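Local coordinates for protein carbohydrate deacetylase (Enterococcus faecalis, PDB 2I5I) that probably removes acetyl groups from acetylated carbohydrates during oligosaccharide breakdown, with magnesium as cofactor, at residues G15-V20 with F217-L222; T58-V63 with R123-D128; M80-V85 with L103-N108. One frame throughout, in Å; residues are numbered along the deposited sequence.

Contact 1: residues G15-V20 with F217-L222; sequences GYTPAV and FIDTIL
Two helix N-termini meet here: Thr17 is at the N-cap position of helix 18-29, and Asp219 is at that of helix 220-225. The Asp219 carboxylate serves both. Its OD1 accepts from Leu222 N at 2.9 Å, the capping bond of its own helix. Its OD2 accepts from Ala19 N of the other helix at 3.0 Å, with the N-H arriving from above the carboxylate plane, 62° out of it. With chi1 51°, Asp219 CG stands between its backbone N and carbonyl carbon, which turns the carboxylate toward both helix starts. Thr17 OG1 also donates to the syn lone pair of Asp219 OD1 in the conformer given, but Thr17 has two conformers and the detail is doubtful. Nearby, Phe217 N donates to Ala19 O at 3.0 Å. Ala19 CB lies 3.9 Å from Phe217 CB. The Leu222 and Val20 side chains cross at about a right angle, with Leu222 CD2 4.0 Å from Val20 CG2. Leu222 CD1 approaches Tyr16 CE2 at 4.2 Å. Phe217 packs on Phe217 of the second subunit, so the contact borders a subunit interface. One carboxylate therefore accepts N-H groups from two helix starts, and both helix dipoles would probably stabilise its negative charge.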
loop_
_atom_site.group_PDB
_atom_site.type_symbol
_atom_site.label_atom_id
_atom_site.label_comp_id
_atom_site.label_asym_id
_atom_site.label_seq_id
_atom_site.Cartn_x
_atom_site.Cartn_y
_atom_site.Cartn_z
ATOM N N GLY A 15 -18.250 -5.025 -9.759
ATOM C CA GLY A 15 -17.657 -6.232 -10.278
ATOM C C GLY A 15 -18.306 -6.765 -11.538
ATOM O O GLY A 15 -17.876 -7.803 -12.045
ATOM N N TYR A 16 -19.328 -6.087 -12.053
ATOM C CA TYR A 16 -20.012 -6.529 -13.257
ATOM C C TYR A 16 -19.011 -6.625 -14.402
ATOM O O TYR A 16 -18.824 -7.656 -15.053
ATOM C CB TYR A 16 -21.158 -5.580 -13.557
ATOM C CG TYR A 16 -22.196 -6.036 -14.550
ATOM C CD1 TYR A 16 -22.317 -7.362 -14.949
ATOM C CD2 TYR A 16 -23.068 -5.102 -15.088
ATOM C CE1 TYR A 16 -23.289 -7.721 -15.862
ATOM C CE2 TYR A 16 -24.046 -5.464 -16.002
ATOM C CZ TYR A 16 -24.147 -6.779 -16.385
ATOM O OH TYR A 16 -25.121 -7.144 -17.297
ATOM N N THR A 17 -18.354 -5.498 -14.674
ATOM C CA THR A 17 -17.253 -5.452 -15.639
ATOM C C THR A 17 -16.189 -4.476 -15.135
ATOM O O THR A 17 -16.479 -3.615 -14.295
ATOM C CB THR A 17 -17.696 -5.129 -17.067
ATOM O OG1 THR A 17 -17.443 -3.762 -17.385
ATOM C CG2 THR A 17 -19.206 -5.197 -17.348
ATOM N N PRO A 18 -14.955 -4.581 -15.605
ATOM C CA PRO A 18 -13.907 -3.641 -15.159
ATOM C C PRO A 18 -14.278 -2.170 -15.228
ATOM O O PRO A 18 -13.966 -1.409 -14.318
ATOM C CB PRO A 18 -12.757 -3.961 -16.144
ATOM C CG PRO A 18 -12.934 -5.440 -16.348
ATOM C CD PRO A 18 -14.438 -5.561 -16.552
ATOM N N ALA A 19 -14.939 -1.675 -16.273
ATOM C CA ALA A 19 -15.315 -0.286 -16.370
ATOM C C ALA A 19 -16.503 0.104 -15.487
ATOM O O ALA A 19 -16.597 1.239 -15.042
ATOM C CB ALA A 19 -15.688 0.093 -17.807
ATOM N N VAL A 20 -17.412 -0.842 -15.257
ATOM C CA VAL A 20 -18.483 -0.576 -14.303
ATOM C C VAL A 20 -17.824 -0.354 -12.939
ATOM O O VAL A 20 -18.070 0.679 -12.333
ATOM C CB VAL A 20 -19.519 -1.707 -14.244
ATOM C CG1 VAL A 20 -20.461 -1.467 -13.061
ATOM C CG2 VAL A 20 -20.318 -1.805 -15.531
ATOM N N PHE A 217 -18.354 3.483 -16.096
ATOM C CA PHE A 217 -17.679 3.829 -17.324
ATOM C C PHE A 217 -18.069 2.738 -18.318
ATOM O O PHE A 217 -18.468 1.647 -17.907
ATOM C CB PHE A 217 -16.165 3.938 -17.175
ATOM C CG PHE A 217 -15.694 4.991 -16.193
ATOM C CD1 PHE A 217 -16.358 6.181 -15.951
ATOM C CD2 PHE A 217 -14.520 4.800 -15.466
ATOM C CE1 PHE A 217 -15.840 7.121 -15.059
ATOM C CE2 PHE A 217 -14.002 5.699 -14.568
ATOM C CZ PHE A 217 -14.693 6.873 -14.344
ATOM N N ILE A 218 -17.945 3.015 -19.599
ATOM C CA ILE A 218 -18.277 2.027 -20.624
ATOM C C ILE A 218 -17.025 1.292 -21.109
ATOM O O ILE A 218 -16.019 1.943 -21.434
ATOM C CB ILE A 218 -18.990 2.650 -21.836
ATOM C CG1 ILE A 218 -20.237 3.473 -21.535
ATOM C CG2 ILE A 218 -19.355 1.562 -22.839
ATOM C CD1 ILE A 218 -21.014 3.038 -20.320
ATOM N N ASP A 219 -17.135 -0.029 -21.153
ATOM C CA ASP A 219 -16.161 -0.913 -21.802
ATOM C C ASP A 219 -16.938 -1.803 -22.769
ATOM O O ASP A 219 -18.177 -1.791 -22.812
ATOM C CB ASP A 219 -15.292 -1.723 -20.875
ATOM C CG ASP A 219 -15.922 -2.546 -19.769
ATOM O OD1 ASP A 219 -17.162 -2.658 -19.642
ATOM O OD2 ASP A 219 -15.145 -3.095 -18.955
ATOM N N THR A 220 -16.242 -2.554 -23.607
ATOM C CA THR A 220 -16.999 -3.426 -24.506
ATOM C C THR A 220 -17.715 -4.511 -23.699
ATOM O O THR A 220 -18.759 -4.978 -24.129
ATOM C CB THR A 220 -16.110 -4.121 -25.545
ATOM O OG1 THR A 220 -15.065 -4.827 -24.856
ATOM C CG2 THR A 220 -15.419 -3.107 -26.443
ATOM N N ILE A 221 -17.127 -4.898 -22.570
ATOM C CA ILE A 221 -17.751 -5.965 -21.773
ATOM C C ILE A 221 -19.137 -5.497 -21.346
ATOM O O ILE A 221 -20.115 -6.224 -21.508
ATOM C CB ILE A 221 -16.890 -6.389 -20.587
ATOM C CG1 ILE A 221 -15.465 -6.793 -21.007
ATOM C CG2 ILE A 221 -17.505 -7.524 -19.783
ATOM C CD1 ILE A 221 -14.459 -6.242 -20.031
ATOM N N LEU A 222 -19.277 -4.280 -20.828
ATOM C CA LEU A 222 -20.619 -3.798 -20.498
ATOM C C LEU A 222 -21.512 -3.768 -21.727
ATOM O O LEU A 222 -22.667 -4.206 -21.708
ATOM C CB LEU A 222 -20.536 -2.409 -19.862
ATOM C CG LEU A 222 -21.874 -1.719 -19.597
ATOM C CD1 LEU A 222 -22.754 -2.549 -18.683
ATOM C CD2 LEU A 222 -21.628 -0.330 -19.021
#

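Contact 2: residues T58-V63 with R123-D128; sequences TLAIGV and RPDHID
Val63 and Ile127 are paired in parallel strands, and both backbone polar atoms of Val63 bond the neighbouring strand. Val63 N donates to His126 O at 2.8 Å. Asp128 N donates to Val63 O at 3.1 Å. Earlier in the chains, Asp125 N reaches Ile61 O at 3.1 Å. A water donates to Ile61 O at 2.8 Å and to Arg123 O at 2.7 Å. The side chains of Val63 and Ile127 run next to each other on one face of the sheet, with Val63 CG1 3.7 Å from Ile127 CG1. Val63 CG1 also touches Pro124 CB at 3.8 Å. With chi1 82°, His126 CG sits between its backbone N and carbonyl carbon, which brings the ring up to Gly62 CA. Its ND1 donates to Asp125 OD1 at 2.7 Å, with the acceptor almost in the ring plane, so the bond limits rotation of the ring. The ring also stacks on Tyr258. Phe117 of helix 103-117 packs on Ile61, Val63 and Pro124. Asp128 OD1 bonds His64 ND1; His64 may belong to a metal site with His130. Neighbouring parallel strands 60-65 and 127-129, joined through helix 103-117, form a beta-alpha-beta crossover, consistent with the barrel-like fold of the YdjC family.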
loop_
_atom_site.group_PDB
_atom_site.type_symbol
_atom_site.label_atom_id
_atom_site.label_comp_id
_atom_site.label_asym_id
_atom_site.label_seq_id
_atom_site.Cartn_x
_atom_site.Cartn_y
_atom_site.Cartn_z
ATOM N N THR A 58 -12.843 3.480 1.569
ATOM C CA THR A 58 -13.975 4.017 2.287
ATOM C C THR A 58 -15.304 3.468 1.765
ATOM O O THR A 58 -16.377 3.798 2.294
ATOM C CB THR A 58 -14.017 5.554 2.202
ATOM O OG1 THR A 58 -13.943 5.968 0.834
ATOM C CG2 THR A 58 -12.801 6.164 2.894
ATOM N N LEU A 59 -15.263 2.665 0.702
ATOM C CA LEU A 59 -16.538 2.295 0.066
ATOM C C LEU A 59 -17.183 1.096 0.740
ATOM O O LEU A 59 -16.548 0.062 0.926
ATOM C CB LEU A 59 -16.312 2.040 -1.420
ATOM C CG LEU A 59 -17.493 1.509 -2.233
ATOM C CD1 LEU A 59 -18.660 2.479 -2.174
ATOM C CD2 LEU A 59 -17.105 1.241 -3.678
ATOM N N ALA A 60 -18.461 1.257 1.111
ATOM C CA ALA A 60 -19.158 0.128 1.736
ATOM C C ALA A 60 -19.683 -0.809 0.659
ATOM O O ALA A 60 -20.154 -0.403 -0.404
ATOM C CB ALA A 60 -20.256 0.632 2.655
ATOM N N ILE A 61 -19.588 -2.121 0.912
ATOM C CA ILE A 61 -19.922 -3.097 -0.106
ATOM C C ILE A 61 -20.784 -4.258 0.417
ATOM O O ILE A 61 -20.390 -4.909 1.380
ATOM C CB ILE A 61 -18.644 -3.699 -0.732
ATOM C CG1 ILE A 61 -17.701 -2.612 -1.260
ATOM C CG2 ILE A 61 -18.985 -4.716 -1.801
ATOM C CD1 ILE A 61 -16.415 -3.193 -1.823
ATOM N N GLY A 62 -21.912 -4.477 -0.239
ATOM C CA GLY A 62 -22.838 -5.562 0.051
ATOM C C GLY A 62 -22.848 -6.565 -1.087
ATOM O O GLY A 62 -22.154 -6.422 -2.107
ATOM N N VAL A 63 -23.664 -7.616 -0.929
ATOM C CA VAL A 63 -23.687 -8.691 -1.923
ATOM C C VAL A 63 -24.938 -8.582 -2.797
ATOM O O VAL A 63 -26.069 -8.494 -2.304
ATOM C CB VAL A 63 -23.568 -10.077 -1.266
ATOM C CG1 VAL A 63 -24.658 -10.314 -0.218
ATOM C CG2 VAL A 63 -23.598 -11.197 -2.296
ATOM N N ARG A 123 -16.761 -9.657 4.765
ATOM C CA ARG A 123 -18.181 -9.947 4.934
ATOM C C ARG A 123 -18.992 -8.923 4.171
ATOM O O ARG A 123 -18.684 -7.731 4.304
ATOM C CB ARG A 123 -18.502 -9.876 6.432
ATOM C CG ARG A 123 -19.851 -10.460 6.822
ATOM C CD ARG A 123 -19.880 -10.669 8.343
ATOM N NE ARG A 123 -21.048 -11.503 8.632
ATOM C CZ ARG A 123 -21.009 -12.818 8.768
ATOM N NH1 ARG A 123 -19.925 -13.571 8.674
ATOM N NH2 ARG A 123 -22.167 -13.419 9.031
ATOM N N PRO A 124 -20.031 -9.262 3.427
ATOM C CA PRO A 124 -20.851 -8.182 2.865
ATOM C C PRO A 124 -21.482 -7.394 4.005
ATOM O O PRO A 124 -21.690 -7.944 5.093
ATOM C CB PRO A 124 -21.907 -8.931 2.072
ATOM C CG PRO A 124 -21.898 -10.333 2.560
ATOM C CD PRO A 124 -20.534 -10.605 3.118
ATOM N N ASP A 125 -21.804 -6.115 3.841
ATOM C CA ASP A 125 -22.485 -5.416 4.937
ATOM C C ASP A 125 -24.000 -5.491 4.764
ATOM O O ASP A 125 -24.780 -5.055 5.634
ATOM C CB ASP A 125 -21.955 -3.985 5.017
ATOM C CG ASP A 125 -22.422 -3.039 3.939
ATOM O OD1 ASP A 125 -22.967 -3.544 2.939
ATOM O OD2 ASP A 125 -22.248 -1.803 4.101
ATOM N N HIS A 126 -24.461 -6.019 3.630
ATOM C CA HIS A 126 -25.886 -6.152 3.353
ATOM C C HIS A 126 -26.120 -6.961 2.085
ATOM O O HIS A 126 -25.186 -7.369 1.391
ATOM C CB HIS A 126 -26.554 -4.789 3.261
ATOM C CG HIS A 126 -26.475 -4.025 1.990
ATOM N ND1 HIS A 126 -25.351 -3.316 1.627
ATOM C CD2 HIS A 126 -27.371 -3.825 0.992
ATOM C CE1 HIS A 126 -25.579 -2.718 0.466
ATOM N NE2 HIS A 126 -26.796 -3.009 0.034
ATOM N N ILE A 127 -27.394 -7.198 1.816
ATOM C CA ILE A 127 -27.859 -8.005 0.710
ATOM C C ILE A 127 -28.885 -7.252 -0.117
ATOM O O ILE A 127 -29.768 -6.562 0.392
ATOM C CB ILE A 127 -28.525 -9.327 1.196
ATOM C CG1 ILE A 127 -27.588 -10.240 1.971
ATOM C CG2 ILE A 127 -29.161 -10.071 0.037
ATOM C CD1 ILE A 127 -28.280 -11.393 2.662
ATOM N N ASP A 128 -28.796 -7.394 -1.429
ATOM C CA ASP A 128 -29.802 -6.894 -2.355
ATOM C C ASP A 128 -29.791 -7.836 -3.550
ATOM O O ASP A 128 -29.102 -8.859 -3.461
ATOM C CB ASP A 128 -29.566 -5.445 -2.709
ATOM C CG ASP A 128 -28.400 -5.186 -3.652
ATOM O OD1 ASP A 128 -27.652 -6.120 -3.982
ATOM O OD2 ASP A 128 -28.251 -4.007 -4.047
HETATM O O HOH W 1 -17.962 -5.839 2.465
#

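Contact 3: residues M80-V85 with L103-N108; sequences MVPSLV and LEEVYN
Met80, a selenomethionine, is joined to Asn108 through water, where a loop packs on the start of helix 103-117. The water donates to Met80 O at 2.7 Å and accepts from Asn108 ND2 at 2.9 Å. Val81 comes next. Its CG1 lies over the base of the Glu105 side chain, 4.1 Å from Glu105 CB. Val81 O also accepts from Leu84 N at 2.9 Å, which closes a beta turn with Pro82 and Ser83 at its corners. The Glu105 side chain reaches this turn because it is extended beyond CG (chi2 178°). Its carboxylate lies beside the Pro82 ring, with Glu105 OE2 nearest Pro82 CD. Ser83 N donates to Glu105 OE1 at 2.7 Å. That oxygen is placed too close to the Ser83 side chain, so the placing of the carboxylate is uncertain. Ser83 OG itself bonds the backbone N of Asn102, just ahead of the helix. Asn102 OD1 in turn accepts from Glu105 N, so Asn102 links the turn to the first part of the helix. The Leu84 side chain runs antiparallel to that of Glu105. Both Leu84 and Val106 touch Val101. Their own side chains cross at about a right angle, with Leu84 CD2 3.8 Å from Val106 CG2.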
loop_
_atom_site.group_PDB
_atom_site.type_symbol
_atom_site.label_atom_id
_atom_site.label_comp_id
_atom_site.label_asym_id
_atom_site.label_seq_id
_atom_site.Cartn_x
_atom_site.Cartn_y
_atom_site.Cartn_z
HETATM N N MSE A 80 -26.879 -29.446 -9.529
HETATM C CA MSE A 80 -27.406 -29.167 -8.202
HETATM C C MSE A 80 -28.514 -28.125 -8.253
HETATM O O MSE A 80 -29.323 -28.119 -7.319
HETATM C CB MSE A 80 -26.312 -28.705 -7.225
HETATM C CG MSE A 80 -25.172 -29.665 -6.963
HETATM SE SE MSE A 80 -23.937 -29.116 -5.739
HETATM C CE MSE A 80 -24.945 -28.149 -4.617
ATOM N N VAL A 81 -28.556 -27.268 -9.267
ATOM C CA VAL A 81 -29.555 -26.201 -9.374
ATOM C C VAL A 81 -30.243 -26.145 -10.722
ATOM O O VAL A 81 -30.375 -25.133 -11.398
ATOM C CB VAL A 81 -28.891 -24.838 -9.064
ATOM C CG1 VAL A 81 -28.636 -24.716 -7.566
ATOM C CG2 VAL A 81 -27.592 -24.690 -9.846
ATOM N N PRO A 82 -30.780 -27.288 -11.149
ATOM C CA PRO A 82 -31.178 -27.439 -12.543
ATOM C C PRO A 82 -32.337 -26.533 -12.929
ATOM O O PRO A 82 -32.516 -26.217 -14.103
ATOM C CB PRO A 82 -31.606 -28.911 -12.616
ATOM C CG PRO A 82 -31.922 -29.331 -11.226
ATOM C CD PRO A 82 -31.073 -28.481 -10.328
ATOM N N SER A 83 -33.133 -26.125 -11.936
ATOM C CA SER A 83 -34.284 -25.279 -12.215
ATOM C C SER A 83 -33.888 -23.842 -12.520
ATOM O O SER A 83 -34.678 -23.002 -12.932
ATOM C CB SER A 83 -35.213 -25.271 -10.988
ATOM O OG SER A 83 -34.675 -24.407 -9.983
ATOM N N LEU A 84 -32.612 -23.534 -12.267
ATOM C CA LEU A 84 -32.177 -22.151 -12.358
ATOM C C LEU A 84 -31.591 -21.831 -13.733
ATOM O O LEU A 84 -31.383 -20.637 -13.998
ATOM C CB LEU A 84 -31.134 -21.860 -11.286
ATOM C CG LEU A 84 -31.510 -22.089 -9.826
ATOM C CD1 LEU A 84 -30.514 -21.364 -8.919
ATOM C CD2 LEU A 84 -32.929 -21.630 -9.507
ATOM N N VAL A 85 -31.345 -22.850 -14.546
ATOM C CA VAL A 85 -30.601 -22.599 -15.782
ATOM C C VAL A 85 -31.246 -22.996 -17.091
ATOM O O VAL A 85 -32.065 -23.905 -17.171
ATOM C CB VAL A 85 -29.263 -23.364 -15.699
ATOM C CG1 VAL A 85 -28.559 -22.967 -14.401
ATOM C CG2 VAL A 85 -29.469 -24.860 -15.789
ATOM N N LEU A 103 -37.571 -23.030 -5.163
ATOM C CA LEU A 103 -37.149 -22.174 -4.073
ATOM C C LEU A 103 -35.983 -22.724 -3.275
ATOM O O LEU A 103 -35.169 -21.936 -2.803
ATOM C CB LEU A 103 -38.335 -21.906 -3.129
ATOM C CG LEU A 103 -39.356 -20.925 -3.702
ATOM C CD1 LEU A 103 -40.644 -20.973 -2.891
ATOM C CD2 LEU A 103 -38.788 -19.515 -3.751
ATOM N N GLU A 104 -35.909 -24.035 -3.125
ATOM C CA GLU A 104 -34.836 -24.675 -2.393
ATOM C C GLU A 104 -33.507 -24.494 -3.140
ATOM O O GLU A 104 -32.487 -24.255 -2.491
ATOM C CB GLU A 104 -35.086 -26.167 -2.163
ATOM N N GLU A 105 -33.580 -24.624 -4.460
ATOM C CA GLU A 105 -32.396 -24.388 -5.286
ATOM C C GLU A 105 -31.989 -22.916 -5.198
ATOM O O GLU A 105 -30.794 -22.648 -5.134
ATOM C CB GLU A 105 -32.641 -24.804 -6.727
ATOM C CG GLU A 105 -32.832 -26.302 -6.886
ATOM C CD GLU A 105 -33.119 -26.733 -8.298
ATOM O OE1 GLU A 105 -33.097 -25.893 -9.220
ATOM O OE2 GLU A 105 -33.379 -27.938 -8.490
ATOM N N VAL A 106 -32.961 -22.014 -5.191
ATOM C CA VAL A 106 -32.662 -20.585 -5.070
ATOM C C VAL A 106 -31.950 -20.332 -3.745
ATOM O O VAL A 106 -30.959 -19.614 -3.641
ATOM C CB VAL A 106 -33.916 -19.718 -5.195
ATOM C CG1 VAL A 106 -33.567 -18.227 -5.094
ATOM C CG2 VAL A 106 -34.630 -19.989 -6.514
ATOM N N TYR A 107 -32.463 -20.938 -2.691
ATOM C CA TYR A 107 -31.810 -20.842 -1.389
ATOM C C TYR A 107 -30.341 -21.281 -1.432
ATOM O O TYR A 107 -29.483 -20.588 -1.025
ATOM C CB TYR A 107 -32.555 -21.650 -0.320
ATOM C CG TYR A 107 -32.009 -21.521 1.087
ATOM C CD1 TYR A 107 -31.037 -22.350 1.543
ATOM C CD2 TYR A 107 -32.504 -20.588 1.952
ATOM C CE1 TYR A 107 -30.542 -22.231 2.797
ATOM C CE2 TYR A 107 -32.042 -20.475 3.201
ATOM C CZ TYR A 107 -31.050 -21.287 3.631
ATOM O OH TYR A 107 -30.595 -21.175 4.901
ATOM N N ASN A 108 -30.093 -22.452 -1.955
ATOM C CA ASN A 108 -28.755 -23.024 -1.998
ATOM C C ASN A 108 -27.817 -22.164 -2.842
ATOM O O ASN A 108 -26.672 -21.908 -2.481
ATOM C CB ASN A 108 -28.774 -24.451 -2.544
ATOM C CG ASN A 108 -29.538 -25.385 -1.615
ATOM O OD1 ASN A 108 -29.524 -25.170 -0.396
ATOM N ND2 ASN A 108 -30.193 -26.400 -2.162
HETATM O O HOH W 2 -29.373 -27.336 -4.744
#

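The three contacts are separate parts of one YdjC-family fold. Contact 2 lies in the parallel sheet, and its centre is about 20 Å from that of contact 1 and about 24 Å from that of contact 3. Contacts 1 and 3 are further apart, about 28 Å between centres. Helix 103-117 connects contacts 3 and 2, since strand 127-129 follows it in the chain. His130, the predicted magnesium ligand, gives a common reference. The side chain of Tyr16 in contact 1 is about 5 Å from that of His130. The side chain of Asp128 in contact 2 is about 7 Å from that of His130, and that of Val106 in contact 3 about 12 Å. Asp13 and His64 may complete the metal site.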